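Local coordinates for uncharacterized egV family protein COG1307 (Ruminococcus gnavus, PDB 3JR7) that is of unknown function but belongs to the DegV family and probably binds lipids, at residues V26-E31 with A139-T144; D58-Q64 with D280-T286; L145-V150 with V167-I171. All coordinates share one frame; numbering follows the deposited sequence.

From the N terminus, interaction 1 opens at 26-31, where strand 22-27 ends, and interaction 2 opens soon after at 58-64. Interaction 1 closes at 139-144, the start of helix 141-155, after just over a hundred residues. That helix runs straight on into interaction 3, whose partner segment 167-171 closes a helical hairpin. Interaction 2 closes last, at 280-286, so it crosses interaction 1 and encloses interaction 3. Interactions 1 and 2 touch through Ser28 with Asp58 and through Glu31 with Ser285, the latter linking the N-terminal sheet to the helix after strand 275-280 of the other sheet, whereas interaction 3, its centre about 22 Å from that of interaction 2, packs helices over the N-terminal sheet.

Interaction 1. Residues V26-E31 with A139-T144; sequences VDSCGE and ASVGET
Glu31 and Ser140 meet through a hydrogen bond from Ser140 OG to Glu31 OE1 (2.9 Å), which enters on the syn side of the carboxylate, 31° out of its plane. The bend at chi2 (73°) folds the Glu31 chain back toward the start of helix 141-155, and its other oxygen, OE2, accepts from Ser282 N and Ser285 OG. With an alanine here, Ser140 OG would probably lose its acceptor and Ser282 N its mate, leaving the serine hydroxyl free to turn. A second bond ties backbone to helix: Thr144 OG1 donates to Glu31 O at 2.7 Å, in the carbonyl plane and on a lone pair. Ser140 N bonds weakly to Cys29 SG (3.4 Å). Glu31 follows a type I turn, Asp27 to Gly30, that leads out of strand 22-27, so the contact joins a strand end to a helix N terminus; Ala139, beside Cys29 SG, lines the pocket that holds a polyether molecule, probably from the crystallisation liquor. Asp27 OD1 lies 2.5 Å from Glu143 OE1, the carboxylate planes nearly perpendicular (86°); Asp27 OD2 is held by Ser111 OG and Leu104 N. Gly30 CA packs 3.8 Å from Glu143 CB, which a beta carbon here would strike.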
ATOM      1  N   VAL A  26       3.018   9.042  -4.922  1.00 18.72           N
ATOM      2  CA  VAL A  26       2.832   7.825  -4.156  1.00 18.76           C
ATOM      3  C   VAL A  26       4.108   7.022  -4.247  1.00 19.20           C
ATOM      4  O   VAL A  26       4.667   6.882  -5.349  1.00 20.32           O
ATOM      5  CB  VAL A  26       1.662   7.019  -4.737  1.00 18.45           C
ATOM      6  CG1 VAL A  26       1.362   5.781  -3.851  1.00 16.66           C
ATOM      7  CG2 VAL A  26       0.428   7.915  -4.866  1.00 19.40           C
ATOM      8  N   ASP A  27       4.622   6.496  -3.128  1.00 19.56           N
ATOM      9  CA  ASP A  27       5.779   5.631  -3.252  1.00 19.90           C
ATOM     10  C   ASP A  27       5.366   4.348  -3.978  1.00 20.47           C
ATOM     11  O   ASP A  27       4.179   4.053  -4.117  1.00 19.99           O
ATOM     12  CB  ASP A  27       6.527   5.372  -1.929  1.00 21.11           C
ATOM     13  CG  ASP A  27       5.747   4.512  -0.930  1.00 21.40           C
ATOM     14  OD1 ASP A  27       4.968   3.600  -1.317  1.00 23.86           O
ATOM     15  OD2 ASP A  27       6.005   4.703   0.274  1.00 21.76           O
ATOM     16  N   SER A  28       6.351   3.620  -4.508  1.00 20.96           N
ATOM     17  CA  SER A  28       6.052   2.607  -5.541  1.00 21.77           C
ATOM     18  C   SER A  28       5.305   1.394  -4.952  1.00 21.63           C
ATOM     19  O   SER A  28       4.731   0.613  -5.657  1.00 21.76           O
ATOM     20  CB  SER A  28       7.330   2.171  -6.231  1.00 22.15           C
ATOM     21  OG  SER A  28       8.181   1.536  -5.330  1.00 17.95           O
ATOM     22  N   CYS A  29       5.281   1.281  -3.637  1.00 21.67           N
ATOM     23  CA  CYS A  29       4.507   0.205  -3.006  1.00 21.27           C
ATOM     24  C   CYS A  29       3.032   0.323  -3.360  1.00 20.62           C
ATOM     25  O   CYS A  29       2.351  -0.687  -3.599  1.00 21.09           O
ATOM     26  CB  CYS A  29       4.728   0.181  -1.491  1.00 21.06           C
ATOM     27  SG  CYS A  29       3.954  -1.252  -0.735  1.00 21.12           S
ATOM     28  N   GLY A  30       2.549   1.551  -3.456  1.00 20.14           N
ATOM     29  CA  GLY A  30       1.157   1.794  -3.726  1.00 21.06           C
ATOM     30  C   GLY A  30       0.830   1.563  -5.174  1.00 22.23           C
ATOM     31  O   GLY A  30       1.316   2.328  -6.019  1.00 21.25           O
ATOM     32  N   GLU A  31      -0.019   0.565  -5.469  1.00 22.27           N
ATOM     33  CA  GLU A  31      -0.311   0.212  -6.862  1.00 23.64           C
ATOM     34  C   GLU A  31      -1.149   1.283  -7.543  1.00 23.94           C
ATOM     35  O   GLU A  31      -1.927   1.911  -6.888  1.00 23.70           O
ATOM     36  CB  GLU A  31      -1.071  -1.138  -6.952  1.00 23.78           C
ATOM     37  CG  GLU A  31      -0.315  -2.384  -6.560  1.00 23.68           C
ATOM     38  CD  GLU A  31      -0.073  -2.535  -5.073  1.00 23.76           C
ATOM     39  OE1 GLU A  31      -0.796  -1.891  -4.253  1.00 23.55           O
ATOM     40  OE2 GLU A  31       0.833  -3.327  -4.733  1.00 24.60           O
ATOM     41  N   ALA A 139       0.012  -0.090   3.440  1.00 19.43           N
ATOM     42  CA  ALA A 139       0.910  -0.488   2.369  1.00 18.37           C
ATOM     43  C   ALA A 139       0.025  -0.785   1.176  1.00 18.22           C
ATOM     44  O   ALA A 139      -1.200  -0.920   1.304  1.00 18.28           O
ATOM     45  CB  ALA A 139       1.688  -1.756   2.753  1.00 17.69           C
ATOM     46  N   SER A 140       0.641  -0.904   0.012  1.00 19.04           N
ATOM     47  CA  SER A 140       0.011  -1.493  -1.168  1.00 19.09           C
ATOM     48  C   SER A 140      -1.250  -0.700  -1.481  1.00 19.05           C
ATOM     49  O   SER A 140      -1.201   0.535  -1.529  1.00 20.00           O
ATOM     50  CB  SER A 140      -0.242  -3.001  -0.930  1.00 19.83           C
ATOM     51  OG  SER A 140      -0.982  -3.634  -1.997  1.00 20.59           O
ATOM     52  N   VAL A 141      -2.373  -1.376  -1.616  1.00 18.53           N
ATOM     53  CA  VAL A 141      -3.635  -0.755  -1.993  1.00 19.21           C
ATOM     54  C   VAL A 141      -4.228   0.180  -0.923  1.00 19.77           C
ATOM     55  O   VAL A 141      -5.106   1.009  -1.224  1.00 19.94           O
ATOM     56  CB  VAL A 141      -4.728  -1.772  -2.496  1.00 19.46           C
ATOM     57  CG1 VAL A 141      -4.408  -2.249  -3.934  1.00 18.46           C
ATOM     58  CG2 VAL A 141      -4.921  -2.917  -1.513  1.00 19.73           C
ATOM     59  N   GLY A 142      -3.736   0.086   0.306  1.00 19.74           N
ATOM     60  CA  GLY A 142      -4.043   1.139   1.310  1.00 20.66           C
ATOM     61  C   GLY A 142      -3.587   2.512   0.774  1.00 19.91           C
ATOM     62  O   GLY A 142      -4.312   3.495   0.849  1.00 19.00           O
ATOM     63  N   GLU A 143      -2.384   2.560   0.194  1.00 20.61           N
ATOM     64  CA  GLU A 143      -1.861   3.819  -0.395  1.00 18.74           C
ATOM     65  C   GLU A 143      -2.690   4.237  -1.611  1.00 19.11           C
ATOM     66  O   GLU A 143      -3.008   5.426  -1.813  1.00 19.06           O
ATOM     67  CB  GLU A 143      -0.408   3.635  -0.788  1.00 18.50           C
ATOM     68  CG  GLU A 143       0.523   3.358   0.409  1.00 20.59           C
ATOM     69  CD  GLU A 143       1.948   3.050  -0.013  1.00 20.44           C
ATOM     70  OE1 GLU A 143       2.552   3.871  -0.719  1.00 21.56           O
ATOM     71  OE2 GLU A 143       2.454   1.973   0.361  1.00 20.72           O
ATOM     72  N   THR A 144      -3.035   3.246  -2.433  1.00 19.50           N
ATOM     73  CA  THR A 144      -3.810   3.451  -3.633  1.00 19.80           C
ATOM     74  C   THR A 144      -5.113   4.135  -3.268  1.00 19.86           C
ATOM     75  O   THR A 144      -5.495   5.165  -3.863  1.00 19.77           O
ATOM     76  CB  THR A 144      -4.147   2.103  -4.311  1.00 19.62           C
ATOM     77  OG1 THR A 144      -2.951   1.325  -4.483  1.00 19.17           O
ATOM     78  CG2 THR A 144      -4.830   2.330  -5.620  1.00 20.90           C
TER

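Interaction 2. Residues D58-Q64 with D280-T286; sequences DDDSLKQ and DTSGIST
Asp58 and Gly283 bring the two backbones closest, their CA atoms 5.2 Å apart, where the loop following strand 54-57 passes the N-terminal turn of helix 283-289. Ser282 is the N-cap of this helix, its OG accepting from Ser285 N and bonding to Cys29 O, and the carboxylate of Asp58 adds acceptors for the amides of the first turn. OD2 takes Ile284 N at 3.0 Å, the donor standing well above the carboxylate plane (69°), and OD1 receives a weaker bond from Gly283 N at 3.1 Å. With CG anti to the backbone N (chi1 176°), the acid reaches straight to the helix start, where the helix dipole would probably stabilise its negative charge. Ser28 OG also bonds to OD2. Gly283 has no side chain, and a beta carbon there would run into OD1. Ile284 CG1 lies 3.1 Å from Asp58 OD2, and Ile284 and Ser285 border the pocket of the bound polyether. After a type I turn the chain delivers Gln64, whose extended side chain crosses Thr281 at about a right angle; OE1 lies 3.3 Å from Thr281 OG1, a weak and unsettled bond. A water lies 2.8 Å from Gln64 OE1 and also near Asp280 OD1. Beside Gln64, Thr286 OG1 donates to Ser282 O at 2.9 Å, from 42° above the carbonyl plane.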
ATOM      1  N   ASP A  58      11.999  -0.370  -8.207  1.00 31.05           N
ATOM      2  CA  ASP A  58      10.616  -0.811  -8.262  1.00 31.01           C
ATOM      3  C   ASP A  58       9.862   0.135  -9.155  1.00 32.00           C
ATOM      4  O   ASP A  58       9.262   1.103  -8.702  1.00 29.82           O
ATOM      5  CB  ASP A  58       9.985  -0.872  -6.862  1.00 30.81           C
ATOM      6  CG  ASP A  58       8.499  -1.244  -6.889  1.00 31.52           C
ATOM      7  OD1 ASP A  58       8.000  -1.722  -7.949  1.00 32.19           O
ATOM      8  OD2 ASP A  58       7.812  -1.049  -5.847  1.00 29.57           O
ATOM      9  N   ASP A  59       9.860  -0.179 -10.447  1.00 33.43           N
ATOM     10  CA  ASP A  59       9.140   0.618 -11.381  1.00 34.83           C
ATOM     11  C   ASP A  59       8.546  -0.266 -12.492  1.00 36.42           C
ATOM     12  O   ASP A  59       8.612  -1.514 -12.443  1.00 35.22           O
ATOM     13  CB  ASP A  59      10.038   1.760 -11.889  1.00 35.36           C
ATOM     14  CG  ASP A  59      11.196   1.274 -12.768  1.00 37.50           C
ATOM     15  OD1 ASP A  59      11.149   0.153 -13.358  1.00 36.74           O
ATOM     16  OD2 ASP A  59      12.145   2.042 -12.883  1.00 39.90           O
ATOM     17  N   ASP A  60       7.952   0.390 -13.475  1.00 38.04           N
ATOM     18  CA  ASP A  60       7.101  -0.274 -14.464  1.00 40.31           C
ATOM     19  C   ASP A  60       7.907  -1.121 -15.418  1.00 39.78           C
ATOM     20  O   ASP A  60       7.361  -1.951 -16.132  1.00 40.77           O
ATOM     21  CB  ASP A  60       6.297   0.793 -15.193  1.00 41.38           C
ATOM     22  CG  ASP A  60       5.674   1.804 -14.184  1.00 46.43           C
ATOM     23  OD1 ASP A  60       4.620   1.412 -13.600  1.00 50.82           O
ATOM     24  OD2 ASP A  60       6.274   2.918 -13.923  1.00 48.34           O
ATOM     25  N   SER A  61       9.217  -0.959 -15.377  1.00 39.38           N
ATOM     26  CA  SER A  61      10.091  -1.769 -16.198  1.00 38.93           C
ATOM     27  C   SER A  61      10.370  -3.132 -15.558  1.00 37.89           C
ATOM     28  O   SER A  61      10.889  -4.038 -16.224  1.00 38.94           O
ATOM     29  CB  SER A  61      11.393  -1.005 -16.459  1.00 39.36           C
ATOM     30  OG  SER A  61      12.301  -1.145 -15.372  1.00 40.66           O
ATOM     31  N   LEU A  62      10.071  -3.298 -14.273  1.00 35.26           N
ATOM     32  CA  LEU A  62      10.372  -4.569 -13.607  1.00 34.30           C
ATOM     33  C   LEU A  62       9.137  -5.468 -13.628  1.00 33.39           C
ATOM     34  O   LEU A  62       8.139  -5.182 -12.988  1.00 32.87           O
ATOM     35  CB  LEU A  62      10.858  -4.371 -12.183  1.00 34.26           C
ATOM     36  CG  LEU A  62      11.230  -5.625 -11.374  1.00 35.44           C
ATOM     37  CD1 LEU A  62      12.485  -6.396 -11.922  1.00 37.70           C
ATOM     38  CD2 LEU A  62      11.440  -5.224  -9.944  1.00 34.20           C
ATOM     39  N   LYS A  63       9.201  -6.544 -14.396  1.00 31.65           N
ATOM     40  CA  LYS A  63       8.040  -7.451 -14.514  1.00 31.75           C
ATOM     41  C   LYS A  63       7.951  -8.347 -13.321  1.00 29.06           C
ATOM     42  O   LYS A  63       8.956  -8.872 -12.871  1.00 26.88           O
ATOM     43  CB  LYS A  63       8.147  -8.303 -15.781  1.00 32.99           C
ATOM     44  CG  LYS A  63       8.050  -7.473 -17.051  1.00 38.14           C
ATOM     45  CD  LYS A  63       6.635  -6.934 -17.238  1.00 44.45           C
ATOM     46  CE  LYS A  63       6.576  -5.806 -18.272  1.00 47.37           C
ATOM     47  NZ  LYS A  63       7.155  -4.525 -17.707  1.00 50.02           N
ATOM     48  N   GLN A  64       6.721  -8.544 -12.843  1.00 27.71           N
ATOM     49  CA  GLN A  64       6.469  -9.361 -11.651  1.00 27.01           C
ATOM     50  C   GLN A  64       7.087 -10.756 -11.813  1.00 25.82           C
ATOM     51  O   GLN A  64       7.675 -11.296 -10.900  1.00 24.82           O
ATOM     52  CB  GLN A  64       4.945  -9.463 -11.386  1.00 26.34           C
ATOM     53  CG  GLN A  64       4.603 -10.110 -10.054  1.00 27.03           C
ATOM     54  CD  GLN A  64       3.128 -10.268  -9.887  1.00 27.24           C
ATOM     55  OE1 GLN A  64       2.428  -9.382  -9.351  1.00 29.22           O
ATOM     56  NE2 GLN A  64       2.626 -11.366 -10.389  1.00 21.52           N
ATOM     57  N   ASP A 280      -2.805  -6.191  -9.415  1.00 23.64           N
ATOM     58  CA  ASP A 280      -1.590  -6.953  -9.233  1.00 24.71           C
ATOM     59  C   ASP A 280      -0.688  -6.197  -8.308  1.00 24.41           C
ATOM     60  O   ASP A 280      -0.597  -4.972  -8.390  1.00 25.51           O
ATOM     61  CB  ASP A 280      -0.856  -7.184 -10.553  1.00 25.08           C
ATOM     62  CG  ASP A 280      -1.648  -8.085 -11.493  1.00 26.56           C
ATOM     63  OD1 ASP A 280      -1.684  -9.285 -11.234  1.00 25.15           O
ATOM     64  OD2 ASP A 280      -2.293  -7.565 -12.410  1.00 29.92           O
ATOM     65  N   THR A 281      -0.011  -6.926  -7.447  1.00 23.30           N
ATOM     66  CA  THR A 281       0.907  -6.295  -6.504  1.00 23.60           C
ATOM     67  C   THR A 281       2.098  -5.580  -7.203  1.00 23.48           C
ATOM     68  O   THR A 281       2.658  -6.060  -8.198  1.00 23.46           O
ATOM     69  CB  THR A 281       1.481  -7.297  -5.526  1.00 23.28           C
ATOM     70  OG1 THR A 281       1.894  -8.468  -6.228  1.00 23.43           O
ATOM     71  CG2 THR A 281       0.470  -7.678  -4.449  1.00 23.44           C
ATOM     72  N   SER A 282       2.484  -4.440  -6.650  1.00 22.72           N
ATOM     73  CA  SER A 282       3.681  -3.687  -7.090  1.00 22.86           C
ATOM     74  C   SER A 282       4.947  -4.483  -6.751  1.00 22.50           C
ATOM     75  O   SER A 282       4.879  -5.516  -6.100  1.00 23.02           O
ATOM     76  CB  SER A 282       3.747  -2.369  -6.326  1.00 21.74           C
ATOM     77  OG  SER A 282       4.062  -2.647  -4.932  1.00 20.93           O
ATOM     78  N   GLY A 283       6.110  -3.998  -7.177  1.00 22.74           N
ATOM     79  CA  GLY A 283       7.388  -4.633  -6.833  1.00 21.77           C
ATOM     80  C   GLY A 283       7.580  -4.800  -5.336  1.00 21.99           C
ATOM     81  O   GLY A 283       7.894  -5.901  -4.845  1.00 20.37           O
ATOM     82  N   ILE A 284       7.421  -3.703  -4.574  1.00 20.88           N
ATOM     83  CA  ILE A 284       7.606  -3.832  -3.113  1.00 19.85           C
ATOM     84  C   ILE A 284       6.535  -4.755  -2.498  1.00 19.77           C
ATOM     85  O   ILE A 284       6.845  -5.595  -1.658  1.00 20.11           O
ATOM     86  CB  ILE A 284       7.592  -2.458  -2.450  1.00 19.62           C
ATOM     87  CG1 ILE A 284       8.813  -1.652  -2.933  1.00 20.43           C
ATOM     88  CG2 ILE A 284       7.587  -2.583  -0.915  1.00 18.84           C
ATOM     89  CD1 ILE A 284      10.174  -2.210  -2.484  1.00 20.08           C
ATOM     90  N   SER A 285       5.300  -4.626  -2.954  1.00 19.36           N
ATOM     91  CA  SER A 285       4.225  -5.474  -2.475  1.00 20.66           C
ATOM     92  C   SER A 285       4.508  -6.958  -2.767  1.00 21.33           C
ATOM     93  O   SER A 285       4.296  -7.824  -1.917  1.00 20.41           O
ATOM     94  CB  SER A 285       2.887  -5.020  -3.073  1.00 21.30           C
ATOM     95  OG  SER A 285       2.459  -3.732  -2.551  1.00 19.92           O
ATOM     96  N   THR A 286       4.990  -7.240  -3.981  1.00 21.89           N
ATOM     97  CA  THR A 286       5.399  -8.593  -4.347  1.00 21.53           C
ATOM     98  C   THR A 286       6.501  -9.122  -3.446  1.00 22.08           C
ATOM     99  O   THR A 286       6.401 -10.251  -2.937  1.00 21.85           O
ATOM    100  CB  THR A 286       5.836  -8.625  -5.791  1.00 21.95           C
ATOM    101  OG1 THR A 286       4.673  -8.382  -6.610  1.00 22.15           O
ATOM    102  CG2 THR A 286       6.520  -9.938  -6.125  1.00 20.94           C
TER
HETATM  103  O   HOH W   1      -0.261 -10.206  -9.355  1.00 27.37           O
HETATM  104  O   HOH W   2       0.559 -11.757 -11.791  1.00 40.95           O

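Interaction 3. Residues L145-V150 with V167-I171; sequences LIALKV and VECYI
Leu145 begins the contact by laying its CB against the phenol oxygen of Tyr170, 3.3 Å from OH, with CD1 close to the same atom; that hydroxyl has its polar partner in Gln174 NE2. Ile146 comes next and works in two directions. Its backbone N lies at the edge of the Tyr170 ring, near the ring plane, while its side chain reaches past the ring to the apolar residues of the other helix. Because CG1 lies anti to the carbonyl carbon (chi1 -65°), CD1 is carried to Ile171 CG1 at 3.6 Å, and the CG2 branch meets Val167 CG1 at 3.7 Å. One turn on, Lys149 folds at chi2 and chi3 so that its CE methylene stands over one face of Tyr170, 4.0 Å from CD1, and its NZ goes on to Gln152 OE1. CG of the same lysine packs on Tyr170 CB. Val150 closes the row, its CG2 touching Val167 CG2 at 3.8 Å. The segments 145-150 and 167-171 run nearly antiparallel, at 151° with their axes 9.9 Å apart at closest, as the arms of a helical hairpin; Val150, Val167 and Ile171 also pack on Phe134 of strand 130-135. With no hydrogen bond between the segments, the hairpin is held here by apolar contact, and the polar ends of Lys149 and Tyr170 are left to glutamines beyond it.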
ATOM      1  N   LEU A 145      -5.778   3.582  -2.270  1.00 19.19           N
ATOM      2  CA  LEU A 145      -7.084   4.113  -1.869  1.00 19.76           C
ATOM      3  C   LEU A 145      -6.988   5.547  -1.316  1.00 20.13           C
ATOM      4  O   LEU A 145      -7.840   6.380  -1.598  1.00 21.03           O
ATOM      5  CB  LEU A 145      -7.773   3.196  -0.860  1.00 19.36           C
ATOM      6  CG  LEU A 145      -8.459   1.964  -1.429  1.00 20.01           C
ATOM      7  CD1 LEU A 145      -8.886   1.031  -0.288  1.00 20.53           C
ATOM      8  CD2 LEU A 145      -9.621   2.332  -2.325  1.00 19.28           C
ATOM      9  N   ILE A 146      -5.929   5.827  -0.580  1.00 20.84           N
ATOM     10  CA  ILE A 146      -5.651   7.191  -0.086  1.00 20.44           C
ATOM     11  C   ILE A 146      -5.443   8.187  -1.267  1.00 19.76           C
ATOM     12  O   ILE A 146      -6.062   9.240  -1.282  1.00 18.99           O
ATOM     13  CB  ILE A 146      -4.438   7.197   0.879  1.00 20.20           C
ATOM     14  CG1 ILE A 146      -4.774   6.388   2.161  1.00 20.38           C
ATOM     15  CG2 ILE A 146      -4.033   8.623   1.280  1.00 20.19           C
ATOM     16  CD1 ILE A 146      -3.543   6.005   2.967  1.00 15.74           C
ATOM     17  N   ALA A 147      -4.651   7.792  -2.268  1.00 19.18           N
ATOM     18  CA  ALA A 147      -4.448   8.573  -3.481  1.00 19.46           C
ATOM     19  C   ALA A 147      -5.786   8.878  -4.173  1.00 19.58           C
ATOM     20  O   ALA A 147      -6.019  10.039  -4.592  1.00 19.55           O
ATOM     21  CB  ALA A 147      -3.501   7.860  -4.474  1.00 18.27           C
ATOM     22  N   LEU A 148      -6.649   7.857  -4.293  1.00 20.31           N
ATOM     23  CA  LEU A 148      -8.011   8.030  -4.857  1.00 20.28           C
ATOM     24  C   LEU A 148      -8.854   9.029  -4.058  1.00 20.64           C
ATOM     25  O   LEU A 148      -9.602   9.859  -4.610  1.00 20.55           O
ATOM     26  CB  LEU A 148      -8.746   6.677  -4.985  1.00 20.06           C
ATOM     27  CG  LEU A 148      -8.243   5.745  -6.090  1.00 20.95           C
ATOM     28  CD1 LEU A 148      -8.827   4.374  -6.063  1.00 21.04           C
ATOM     29  CD2 LEU A 148      -8.485   6.410  -7.519  1.00 19.57           C
ATOM     30  N   LYS A 149      -8.726   8.965  -2.746  1.00 20.57           N
ATOM     31  CA  LYS A 149      -9.445   9.890  -1.892  1.00 20.48           C
ATOM     32  C   LYS A 149      -8.973  11.345  -2.076  1.00 20.05           C
ATOM     33  O   LYS A 149      -9.786  12.257  -2.091  1.00 19.11           O
ATOM     34  CB  LYS A 149      -9.304   9.447  -0.413  1.00 20.94           C
ATOM     35  CG  LYS A 149     -10.132  10.237   0.613  1.00 22.02           C
ATOM     36  CD  LYS A 149     -11.653  10.261   0.279  1.00 23.89           C
ATOM     37  CE  LYS A 149     -12.360   9.005   0.641  1.00 26.43           C
ATOM     38  NZ  LYS A 149     -13.887   9.075   0.491  1.00 28.08           N
ATOM     39  N   VAL A 150      -7.661  11.553  -2.204  1.00 20.01           N
ATOM     40  CA  VAL A 150      -7.136  12.884  -2.512  1.00 20.77           C
ATOM     41  C   VAL A 150      -7.820  13.418  -3.767  1.00 21.23           C
ATOM     42  O   VAL A 150      -8.349  14.532  -3.781  1.00 22.27           O
ATOM     43  CB  VAL A 150      -5.579  12.892  -2.695  1.00 20.20           C
ATOM     44  CG1 VAL A 150      -5.132  14.288  -3.243  1.00 19.24           C
ATOM     45  CG2 VAL A 150      -4.880  12.483  -1.404  1.00 20.24           C
ATOM     46  N   VAL A 167      -8.634  13.559   4.095  1.00 22.80           N
ATOM     47  CA  VAL A 167      -7.829  12.389   3.819  1.00 22.08           C
ATOM     48  C   VAL A 167      -7.253  11.793   5.093  1.00 22.45           C
ATOM     49  O   VAL A 167      -7.218  10.585   5.226  1.00 21.87           O
ATOM     50  CB  VAL A 167      -6.731  12.700   2.798  1.00 22.07           C
ATOM     51  CG1 VAL A 167      -5.759  11.527   2.688  1.00 21.35           C
ATOM     52  CG2 VAL A 167      -7.391  13.055   1.414  1.00 20.48           C
ATOM     53  N   GLU A 168      -6.783  12.628   6.022  1.00 23.14           N
ATOM     54  CA  GLU A 168      -6.341  12.122   7.308  1.00 24.50           C
ATOM     55  C   GLU A 168      -7.483  11.390   8.023  1.00 24.65           C
ATOM     56  O   GLU A 168      -7.227  10.368   8.665  1.00 25.10           O
ATOM     57  CB  GLU A 168      -5.678  13.199   8.196  1.00 24.51           C
ATOM     58  CG  GLU A 168      -4.336  13.728   7.653  1.00 28.62           C
ATOM     59  CD  GLU A 168      -3.106  12.759   7.817  1.00 34.62           C
ATOM     60  OE1 GLU A 168      -3.319  11.628   8.409  1.00 35.97           O
ATOM     61  OE2 GLU A 168      -1.938  13.167   7.389  1.00 32.72           O
ATOM     62  N   CYS A 169      -8.720  11.880   7.896  1.00 24.41           N
ATOM     63  CA  CYS A 169      -9.884  11.181   8.459  1.00 25.61           C
ATOM     64  C   CYS A 169     -10.047   9.812   7.772  1.00 24.72           C
ATOM     65  O   CYS A 169     -10.193   8.784   8.427  1.00 24.86           O
ATOM     66  CB  CYS A 169     -11.178  12.004   8.296  1.00 25.58           C
ATOM     67  SG  CYS A 169     -12.712  11.069   8.728  1.00 31.85           S
ATOM     68  N   TYR A 170     -10.025   9.818   6.455  1.00 23.51           N
ATOM     69  CA  TYR A 170     -10.082   8.566   5.723  1.00 23.09           C
ATOM     70  C   TYR A 170      -9.009   7.563   6.199  1.00 22.74           C
ATOM     71  O   TYR A 170      -9.317   6.369   6.402  1.00 23.68           O
ATOM     72  CB  TYR A 170      -9.990   8.790   4.199  1.00 23.13           C
ATOM     73  CG  TYR A 170      -9.929   7.448   3.475  1.00 24.26           C
ATOM     74  CD1 TYR A 170     -10.996   6.558   3.556  1.00 25.57           C
ATOM     75  CD2 TYR A 170      -8.799   7.045   2.776  1.00 23.82           C
ATOM     76  CE1 TYR A 170     -10.938   5.304   2.963  1.00 25.44           C
ATOM     77  CE2 TYR A 170      -8.745   5.800   2.148  1.00 22.65           C
ATOM     78  CZ  TYR A 170      -9.815   4.933   2.263  1.00 24.09           C
ATOM     79  OH  TYR A 170      -9.774   3.680   1.699  1.00 24.93           O
ATOM     80  N   ILE A 171      -7.779   8.026   6.412  1.00 21.31           N
ATOM     81  CA  ILE A 171      -6.707   7.163   6.881  1.00 21.88           C
ATOM     82  C   ILE A 171      -7.082   6.517   8.213  1.00 23.26           C
ATOM     83  O   ILE A 171      -6.879   5.305   8.428  1.00 21.46           O
ATOM     84  CB  ILE A 171      -5.395   7.937   6.942  1.00 21.45           C
ATOM     85  CG1 ILE A 171      -4.919   8.220   5.483  1.00 20.78           C
ATOM     86  CG2 ILE A 171      -4.336   7.205   7.679  1.00 24.22           C
ATOM     87  CD1 ILE A 171      -3.710   9.170   5.401  1.00 19.55           C
TER